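Local structure of Iron(III) ABC transporter, periplasmic iron-compound-binding protein (Vibrio cholerae, 5GGY) at residues L22-L27 / V47-Q52; V30-I35 / L264-E269; S44-V47 / Q52-V55. The protein probably binds ferric siderophores, including the iron complex of Desferal, in the periplasm and delivers them to an ABC transporter for iron uptake. All blocks are in the same frame, centred on the assembly; numbering follows the deposited sequence.

Contact 1 (L22-L27 / V47-Q52)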
loop_
_atom_site.group_PDB
_atom_site.type_symbol
_atom_site.label_atom_id
_atom_site.label_comp_id
_atom_site.label_asym_id
_atom_site.label_seq_id
_atom_site.Cartn_x
_atom_site.Cartn_y
_atom_site.Cartn_z
ATOM N N LEU A 22 19.420 -9.699 -12.917
ATOM C CA LEU A 22 19.330 -10.069 -14.328
ATOM C C LEU A 22 18.188 -9.392 -15.077
ATOM O O LEU A 22 18.011 -9.617 -16.271
ATOM C CB LEU A 22 19.187 -11.584 -14.466
ATOM C CG LEU A 22 20.334 -12.407 -13.884
ATOM C CD1 LEU A 22 20.172 -13.859 -14.274
ATOM C CD2 LEU A 22 21.679 -11.868 -14.345
ATOM N N ASN A 23 17.412 -8.567 -14.384
ATOM C CA ASN A 23 16.324 -7.851 -15.035
ATOM C C ASN A 23 16.183 -6.430 -14.500
ATOM O O ASN A 23 16.625 -6.129 -13.392
ATOM C CB ASN A 23 15.010 -8.613 -14.872
ATOM C CG ASN A 23 14.285 -8.804 -16.188
ATOM O OD1 ASN A 23 14.907 -8.873 -17.248
ATOM N ND2 ASN A 23 12.962 -8.891 -16.128
ATOM N N TRP A 24 15.568 -5.562 -15.297
ATOM C CA TRP A 24 15.464 -4.147 -14.955
ATOM C C TRP A 24 14.503 -3.879 -13.801
ATOM O O TRP A 24 14.733 -2.969 -13.002
ATOM C CB TRP A 24 15.039 -3.341 -16.181
ATOM C CG TRP A 24 16.157 -3.122 -17.147
ATOM C CD1 TRP A 24 17.474 -3.439 -16.960
ATOM C CD2 TRP A 24 16.067 -2.538 -18.453
ATOM N NE1 TRP A 24 18.208 -3.088 -18.067
ATOM C CE2 TRP A 24 17.367 -2.533 -18.998
ATOM C CE3 TRP A 24 15.016 -2.020 -19.214
ATOM C CZ2 TRP A 24 17.643 -2.029 -20.268
ATOM C CZ3 TRP A 24 15.292 -1.520 -20.472
ATOM C CH2 TRP A 24 16.594 -1.529 -20.987
ATOM N N ASP A 25 13.430 -4.660 -13.715
ATOM C CA ASP A 25 12.466 -4.490 -12.634
ATOM C C ASP A 25 13.123 -4.835 -11.303
ATOM O O ASP A 25 12.994 -4.099 -10.327
ATOM C CB ASP A 25 11.217 -5.349 -12.872
ATOM C CG ASP A 25 11.528 -6.829 -12.979
ATOM O OD1 ASP A 25 12.688 -7.175 -13.283
ATOM O OD2 ASP A 25 10.610 -7.647 -12.758
ATOM N N LEU A 26 13.850 -5.948 -11.285
ATOM C CA LEU A 26 14.594 -6.378 -10.107
ATOM C C LEU A 26 15.731 -5.417 -9.792
ATOM O O LEU A 26 16.056 -5.192 -8.626
ATOM C CB LEU A 26 15.151 -7.786 -10.309
ATOM C CG LEU A 26 14.121 -8.911 -10.387
ATOM C CD1 LEU A 26 14.800 -10.257 -10.614
ATOM C CD2 LEU A 26 13.262 -8.937 -9.126
ATOM N N LEU A 27 16.341 -4.866 -10.836
ATOM C CA LEU A 27 17.393 -3.873 -10.668
ATOM C C LEU A 27 16.845 -2.654 -9.945
ATOM O O LEU A 27 17.500 -2.101 -9.064
ATOM C CB LEU A 27 17.982 -3.467 -12.020
ATOM C CG LEU A 27 19.062 -2.382 -11.989
ATOM C CD1 LEU A 27 20.179 -2.734 -11.015
ATOM C CD2 LEU A 27 19.626 -2.149 -13.382
ATOM N N VAL A 47 19.488 3.567 -18.909
ATOM C CA VAL A 47 19.486 5.023 -18.800
ATOM C C VAL A 47 18.385 5.654 -19.649
ATOM O O VAL A 47 17.737 6.615 -19.232
ATOM C CB VAL A 47 20.857 5.608 -19.213
ATOM C CG1 VAL A 47 20.812 7.128 -19.261
ATOM C CG2 VAL A 47 21.942 5.122 -18.260
ATOM N N GLN A 48 18.155 5.093 -20.831
ATOM C CA GLN A 48 17.187 5.655 -21.767
ATOM C C GLN A 48 15.760 5.181 -21.497
ATOM O O GLN A 48 14.808 5.941 -21.669
ATOM C CB GLN A 48 17.583 5.306 -23.203
ATOM C CG GLN A 48 19.004 5.700 -23.562
ATOM C CD GLN A 48 19.242 7.195 -23.460
ATOM O OE1 GLN A 48 18.368 8.000 -23.782
ATOM N NE2 GLN A 48 20.431 7.572 -23.006
ATOM N N TRP A 49 15.615 3.931 -21.072
ATOM C CA TRP A 49 14.294 3.321 -20.950
ATOM C C TRP A 49 13.722 3.354 -19.530
ATOM O O TRP A 49 12.502 3.407 -19.356
ATOM C CB TRP A 49 14.340 1.875 -21.458
ATOM C CG TRP A 49 14.551 1.770 -22.941
ATOM C CD1 TRP A 49 15.742 1.638 -23.598
ATOM C CD2 TRP A 49 13.537 1.798 -23.953
ATOM N NE1 TRP A 49 15.530 1.578 -24.955
ATOM C CE2 TRP A 49 14.185 1.675 -25.199
ATOM C CE3 TRP A 49 12.143 1.912 -23.926
ATOM C CZ2 TRP A 49 13.487 1.664 -26.405
ATOM C CZ3 TRP A 49 11.453 1.900 -25.124
ATOM C CH2 TRP A 49 12.125 1.777 -26.347
ATOM N N VAL A 50 14.590 3.326 -18.523
ATOM C CA VAL A 50 14.137 3.286 -17.131
ATOM C C VAL A 50 14.453 4.575 -16.374
ATOM O O VAL A 50 13.648 5.048 -15.570
ATOM C CB VAL A 50 14.765 2.108 -16.369
ATOM C CG1 VAL A 50 14.166 1.997 -14.974
ATOM C CG2 VAL A 50 14.560 0.817 -17.138
ATOM N N VAL A 51 15.640 5.119 -16.632
ATOM C CA VAL A 51 16.098 6.382 -16.053
ATOM C C VAL A 51 16.238 6.334 -14.528
ATOM O O VAL A 51 17.341 6.477 -13.998
ATOM C CB VAL A 51 15.158 7.546 -16.432
ATOM C CG1 VAL A 51 15.725 8.860 -15.936
ATOM C CG2 VAL A 51 14.946 7.592 -17.937
ATOM N N GLN A 52 15.123 6.143 -13.828
ATOM C CA GLN A 52 15.131 6.112 -12.368
ATOM C C GLN A 52 14.656 4.761 -11.828
ATOM O O GLN A 52 13.728 4.161 -12.374
ATOM C CB GLN A 52 14.269 7.246 -11.796
ATOM C CG GLN A 52 12.793 7.196 -12.177
ATOM C CD GLN A 52 12.518 7.713 -13.578
ATOM O OE1 GLN A 52 12.985 8.786 -13.958
ATOM N NE2 GLN A 52 11.762 6.945 -14.356
#
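The indole of Trp24 is met by Val50 and Trp49 obliquely, neither squarely over a face nor at an edge. Val50 brings the CG2 branch, whose methyl lies 3.5 Å from Trp24 CE3 and reaches, more loosely, the ring-fusion atom CD2. Next to it, Trp49 CB packs 3.7 Å from Trp24 CZ3, at the far corner of the six-membered ring. The two indoles do not stack in earnest: their planes are 27° apart and slid past one another, the Trp24 six-membered ring and the Trp49 five-membered ring having centroids 6.0 Å apart. Trp49 thus touches mainly through its CB, while its indole leads away from the contact. In Val50, CG2 stands anti to the carbonyl carbon, which turns this branch rather than CG1 onto the indole. The pyrrole nitrogen of Trp24 is satisfied by the carbonyl of Pro41. Arg65 adds a cation-pi contact to the ring, and Trp256 and Tyr46 pack edge-to-face with it. Trp24 opens helix 24-32, just after strand 19-21 of the three-stranded parallel sheet and the two residues that follow it, and so wedges the start of this helix against the end of helix 43-49.

Contact 2 (V30-I35 / L264-E269)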
loop_
_atom_site.group_PDB
_atom_site.type_symbol
_atom_site.label_atom_id
_atom_site.label_comp_id
_atom_site.label_asym_id
_atom_site.label_seq_id
_atom_site.Cartn_x
_atom_site.Cartn_y
_atom_site.Cartn_z
ATOM N N VAL A 30 16.062 -3.597 -5.976
ATOM C CA VAL A 30 17.195 -3.639 -5.055
ATOM C C VAL A 30 17.798 -2.253 -4.831
ATOM O O VAL A 30 18.268 -1.947 -3.737
ATOM C CB VAL A 30 18.306 -4.602 -5.545
ATOM C CG1 VAL A 30 17.851 -6.044 -5.422
ATOM C CG2 VAL A 30 18.718 -4.281 -6.974
ATOM N N LEU A 31 17.776 -1.415 -5.862
ATOM C CA LEU A 31 18.311 -0.062 -5.744
ATOM C C LEU A 31 17.470 0.781 -4.795
ATOM O O LEU A 31 18.009 1.527 -3.975
ATOM C CB LEU A 31 18.390 0.616 -7.115
ATOM C CG LEU A 31 19.501 0.154 -8.059
ATOM C CD1 LEU A 31 19.462 0.948 -9.355
ATOM C CD2 LEU A 31 20.861 0.274 -7.390
ATOM N N GLU A 32 16.150 0.656 -4.911
ATOM C CA GLU A 32 15.231 1.401 -4.057
ATOM C C GLU A 32 15.346 0.965 -2.601
ATOM O O GLU A 32 15.037 1.731 -1.689
ATOM C CB GLU A 32 13.791 1.232 -4.543
ATOM C CG GLU A 32 13.525 1.816 -5.921
ATOM C CD GLU A 32 13.455 3.333 -5.921
ATOM O OE1 GLU A 32 13.363 3.918 -7.019
ATOM O OE2 GLU A 32 13.484 3.941 -4.828
ATOM N N LEU A 33 15.791 -0.269 -2.391
ATOM C CA LEU A 33 15.983 -0.803 -1.047
ATOM C C LEU A 33 17.329 -0.386 -0.471
ATOM O O LEU A 33 17.624 -0.649 0.692
ATOM C CB LEU A 33 15.870 -2.329 -1.053
ATOM C CG LEU A 33 14.471 -2.910 -1.267
ATOM C CD1 LEU A 33 14.525 -4.429 -1.317
ATOM C CD2 LEU A 33 13.533 -2.438 -0.169
ATOM N N GLY A 34 18.142 0.272 -1.289
ATOM C CA GLY A 34 19.466 0.688 -0.870
ATOM C C GLY A 34 20.471 -0.441 -0.986
ATOM O O GLY A 34 21.455 -0.487 -0.251
ATOM N N ILE A 35 20.215 -1.357 -1.912
ATOM C CA ILE A 35 21.111 -2.478 -2.170
ATOM C C ILE A 35 21.788 -2.299 -3.522
ATOM O O ILE A 35 21.137 -2.404 -4.558
ATOM C CB ILE A 35 20.359 -3.830 -2.156
ATOM C CG1 ILE A 35 19.663 -4.054 -0.811
ATOM C CG2 ILE A 35 21.312 -4.973 -2.464
ATOM C CD1 ILE A 35 20.591 -4.498 0.304
ATOM N N LEU A 264 5.730 2.423 -10.043
ATOM C CA LEU A 264 4.334 2.822 -9.929
ATOM C C LEU A 264 4.239 4.288 -9.519
ATOM O O LEU A 264 3.394 5.032 -10.021
ATOM C CB LEU A 264 3.601 1.937 -8.917
ATOM C CG LEU A 264 3.701 0.427 -9.146
ATOM C CD1 LEU A 264 3.076 -0.333 -7.987
ATOM C CD2 LEU A 264 3.049 0.037 -10.463
ATOM N N ARG A 265 5.117 4.694 -8.605
ATOM C CA ARG A 265 5.175 6.078 -8.151
ATOM C C ARG A 265 5.662 7.000 -9.262
ATOM O O ARG A 265 5.109 8.079 -9.470
ATOM C CB ARG A 265 6.091 6.212 -6.932
ATOM C CG ARG A 265 6.215 7.638 -6.403
ATOM C CD ARG A 265 7.482 7.834 -5.575
ATOM N NE ARG A 265 7.714 9.243 -5.266
ATOM C CZ ARG A 265 7.478 9.803 -4.083
ATOM N NH1 ARG A 265 7.010 9.076 -3.079
ATOM N NH2 ARG A 265 7.717 11.094 -3.902
ATOM N N TYR A 266 6.707 6.571 -9.962
ATOM C CA TYR A 266 7.280 7.349 -11.056
ATOM C C TYR A 266 6.288 7.501 -12.199
ATOM O O TYR A 266 6.137 8.585 -12.765
ATOM C CB TYR A 266 8.565 6.693 -11.565
ATOM C CG TYR A 266 9.632 6.530 -10.505
ATOM C CD1 TYR A 266 10.420 5.388 -10.455
ATOM C CD2 TYR A 266 9.857 7.522 -9.560
ATOM C CE1 TYR A 266 11.397 5.235 -9.493
ATOM C CE2 TYR A 266 10.836 7.378 -8.592
ATOM C CZ TYR A 266 11.602 6.232 -8.565
ATOM O OH TYR A 266 12.574 6.086 -7.605
ATOM N N SER A 267 5.613 6.406 -12.536
ATOM C CA SER A 267 4.594 6.429 -13.578
ATOM C C SER A 267 3.484 7.413 -13.224
ATOM O O SER A 267 3.054 8.206 -14.060
ATOM C CB SER A 267 4.001 5.033 -13.792
ATOM O OG SER A 267 4.983 4.101 -14.212
ATOM N N ALA A 268 3.037 7.356 -11.973
ATOM C CA ALA A 268 1.963 8.218 -11.492
ATOM C C ALA A 268 2.310 9.695 -11.624
ATOM O O ALA A 268 1.467 10.500 -12.014
ATOM C CB ALA A 268 1.630 7.884 -10.050
ATOM N N GLU A 269 3.552 10.042 -11.297
ATOM C CA GLU A 269 4.013 11.425 -11.362
ATOM C C GLU A 269 4.193 11.894 -12.803
ATOM O O GLU A 269 3.839 13.023 -13.146
ATOM C CB GLU A 269 5.324 11.586 -10.586
ATOM C CG GLU A 269 5.189 11.337 -9.089
ATOM C CD GLU A 269 6.480 11.579 -8.333
ATOM O OE1 GLU A 269 7.559 11.296 -8.895
ATOM O OE2 GLU A 269 6.419 12.055 -7.179
#
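Glu32 and Tyr266 join the C-terminal part of helix 24-32 to helix 262-276, whose backbones stay well apart, the nearest CA atoms, those of Glu32 and Arg265, being 11.8 Å from each other. Between the two segments only these side chains meet, coming from opposite directions; Pro53 packs beside Glu32 and Gln52 beside Tyr266. Tyr266 OH donates to Glu32 OE1, and the carboxylate oxygen sits at the ring edge, near the ring plane. The modelled separation of 2.4 Å between Tyr266 OH and Glu32 OE1 is very short, and its exact value is doubtful at this resolution. Carboxylate and ring planes are turned 44° against each other. A bend at chi2 of Glu32 (-74°) accompanies the presentation of its carboxylate to Tyr266 OH. The second carboxylate oxygen, OE2, forms a salt bridge with Lys136, so a neighbouring positive charge probably helps to keep the buried glutamate ionised. Past Glu32 the first helix ends in a Schellman motif, with Ile35 N bonded to Val30 O and Gly34 N to Leu31 O, Gly34 having positive phi. In the other helix Glu269 reaches Arg143 by a salt bridge. Both Lys136 and Arg143 belong to the long helix 130-154. Helix 24-32 flanks the parallel sheet of strand 19-21, whereas helix 262-276 follows strand 249-252 of the mixed sheet; the Glu32-Tyr266 bridge therefore runs between the two lobes, beside the long connecting helix characteristic of siderophore-binding proteins of this class.

Contact 3 (S44-V47 / Q52-V55)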
loop_
_atom_site.group_PDB
_atom_site.type_symbol
_atom_site.label_atom_id
_atom_site.label_comp_id
_atom_site.label_asym_id
_atom_site.label_seq_id
_atom_site.Cartn_x
_atom_site.Cartn_y
_atom_site.Cartn_z
ATOM N N SER A 44 23.454 0.873 -20.134
ATOM C CA SER A 44 23.391 2.063 -20.976
ATOM C C SER A 44 22.002 2.212 -21.586
ATOM O O SER A 44 21.557 3.320 -21.868
ATOM C CB SER A 44 24.453 2.011 -22.074
ATOM O OG SER A 44 24.254 0.891 -22.920
ATOM N N SER A 45 21.323 1.086 -21.780
ATOM C CA SER A 45 19.952 1.082 -22.286
ATOM C C SER A 45 18.970 1.382 -21.165
ATOM O O SER A 45 17.895 1.932 -21.391
ATOM C CB SER A 45 19.619 -0.264 -22.930
ATOM O OG SER A 45 19.355 -0.100 -24.307
ATOM N N TYR A 46 19.363 1.016 -19.951
ATOM C CA TYR A 46 18.599 1.321 -18.749
ATOM C C TYR A 46 18.430 2.827 -18.593
ATOM O O TYR A 46 17.369 3.304 -18.191
ATOM C CB TYR A 46 19.296 0.726 -17.518
ATOM C CG TYR A 46 18.609 0.996 -16.191
ATOM C CD1 TYR A 46 17.782 0.042 -15.608
ATOM C CD2 TYR A 46 18.806 2.193 -15.511
ATOM C CE1 TYR A 46 17.164 0.278 -14.393
ATOM C CE2 TYR A 46 18.184 2.438 -14.299
ATOM C CZ TYR A 46 17.370 1.478 -13.744
ATOM O OH TYR A 46 16.756 1.720 -12.538
ATOM N N VAL A 47 19.488 3.567 -18.909
ATOM C CA VAL A 47 19.486 5.023 -18.800
ATOM C C VAL A 47 18.385 5.654 -19.649
ATOM O O VAL A 47 17.737 6.615 -19.232
ATOM C CB VAL A 47 20.857 5.608 -19.213
ATOM C CG1 VAL A 47 20.812 7.128 -19.261
ATOM C CG2 VAL A 47 21.942 5.122 -18.260
ATOM N N GLN A 52 15.123 6.143 -13.828
ATOM C CA GLN A 52 15.131 6.112 -12.368
ATOM C C GLN A 52 14.656 4.761 -11.828
ATOM O O GLN A 52 13.728 4.161 -12.374
ATOM C CB GLN A 52 14.269 7.246 -11.796
ATOM C CG GLN A 52 12.793 7.196 -12.177
ATOM C CD GLN A 52 12.518 7.713 -13.578
ATOM O OE1 GLN A 52 12.985 8.786 -13.958
ATOM N NE2 GLN A 52 11.762 6.945 -14.356
ATOM N N PRO A 53 15.296 4.274 -10.751
ATOM C CA PRO A 53 16.399 4.911 -10.019
ATOM C C PRO A 53 17.734 4.828 -10.759
ATOM O O PRO A 53 17.941 3.909 -11.553
ATOM C CB PRO A 53 16.454 4.113 -8.716
ATOM C CG PRO A 53 15.977 2.768 -9.101
ATOM C CD PRO A 53 14.909 2.991 -10.139
ATOM N N GLU A 54 18.618 5.787 -10.502
ATOM C CA GLU A 54 19.913 5.826 -11.170
ATOM C C GLU A 54 20.806 4.674 -10.726
ATOM O O GLU A 54 20.964 4.422 -9.532
ATOM C CB GLU A 54 20.620 7.155 -10.904
ATOM C CG GLU A 54 21.987 7.253 -11.568
ATOM C CD GLU A 54 22.810 8.424 -11.070
ATOM O OE1 GLU A 54 24.002 8.506 -11.433
ATOM O OE2 GLU A 54 22.267 9.261 -10.316
ATOM N N VAL A 55 21.383 3.975 -11.696
ATOM C CA VAL A 55 22.324 2.905 -11.404
ATOM C C VAL A 55 23.690 3.488 -11.057
ATOM O O VAL A 55 24.250 4.261 -11.833
ATOM C CB VAL A 55 22.464 1.939 -12.594
ATOM C CG1 VAL A 55 23.555 0.918 -12.328
ATOM C CG2 VAL A 55 21.135 1.250 -12.876
#
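Tyr46, on helix 43-49, reaches across to Pro53 and Val55 in the loop that follows, so that the helix and the loop that leaves it are tied together within the first lobe of this two-lobed periplasmic binding protein fold. The loop has no regular secondary structure in this part and is kinked by a cis peptide bond before Pro53. It leads on toward strand 60-61.

The polar part of the contact is a single hydrogen bond. Tyr46 OH donates to Pro53 O over 2.7 Å, the donor lying in the carbonyl plane on a lone pair, with a C=O...donor angle of 141°. The carbonyl oxygen in turn lies in the plane of the phenol, at its edge, where it also comes within 3.1 Å of Tyr46 CE2. With CG anti to the backbone nitrogen (chi1 179°), the phenol is extended from the helix toward the loop, and its hydroxyl can meet a main-chain acceptor there. Since a main-chain oxygen is the acceptor, the bond holds the loop backbone at Pro53 and probably helps to set its path.

Van der Waals packing accompanies this bond. The proline ring rests on the hydroxyl end of the tyrosine, the two side chains crossing at about a right angle, and Pro53 CD lies 3.3 Å from Tyr46 OH. Pro53 also touches Glu28 and Glu32 of helix 24-32, which places the loop beside that helix.

The apolar part belongs to Val55, which adds a CH-pi interaction from over one ring face. Its CG2 methyl stands 3.8 Å from the ring centroid of Tyr46, 23° off the normal, and is displaced toward the rim, where Val55 CG2 comes to 3.5 Å from Tyr46 CE2.

Contacts 1 and 3 have centres about 5 Å apart and share Val47 and Gln52; Leu27 CD2 packs 3.6 Å from Tyr46 CE1, and a probable hydrogen bond joins Val51 N to Tyr46 O over 3.0 Å. Contact 2 lies about 10 Å from contact 1 and 12 Å from contact 3, centre to centre. It meets them through the loop after helix 43-49: Gln52 CG is 3.4 Å from Tyr266 CD1, and Pro53 CB is 3.5 Å from Glu32 OE1. Helix 24-32 serves contacts 1 and 2, so the same helix packs within the first lobe and carries the Glu32 end of the link to the second. In this family the siderophore is expected between the lobes.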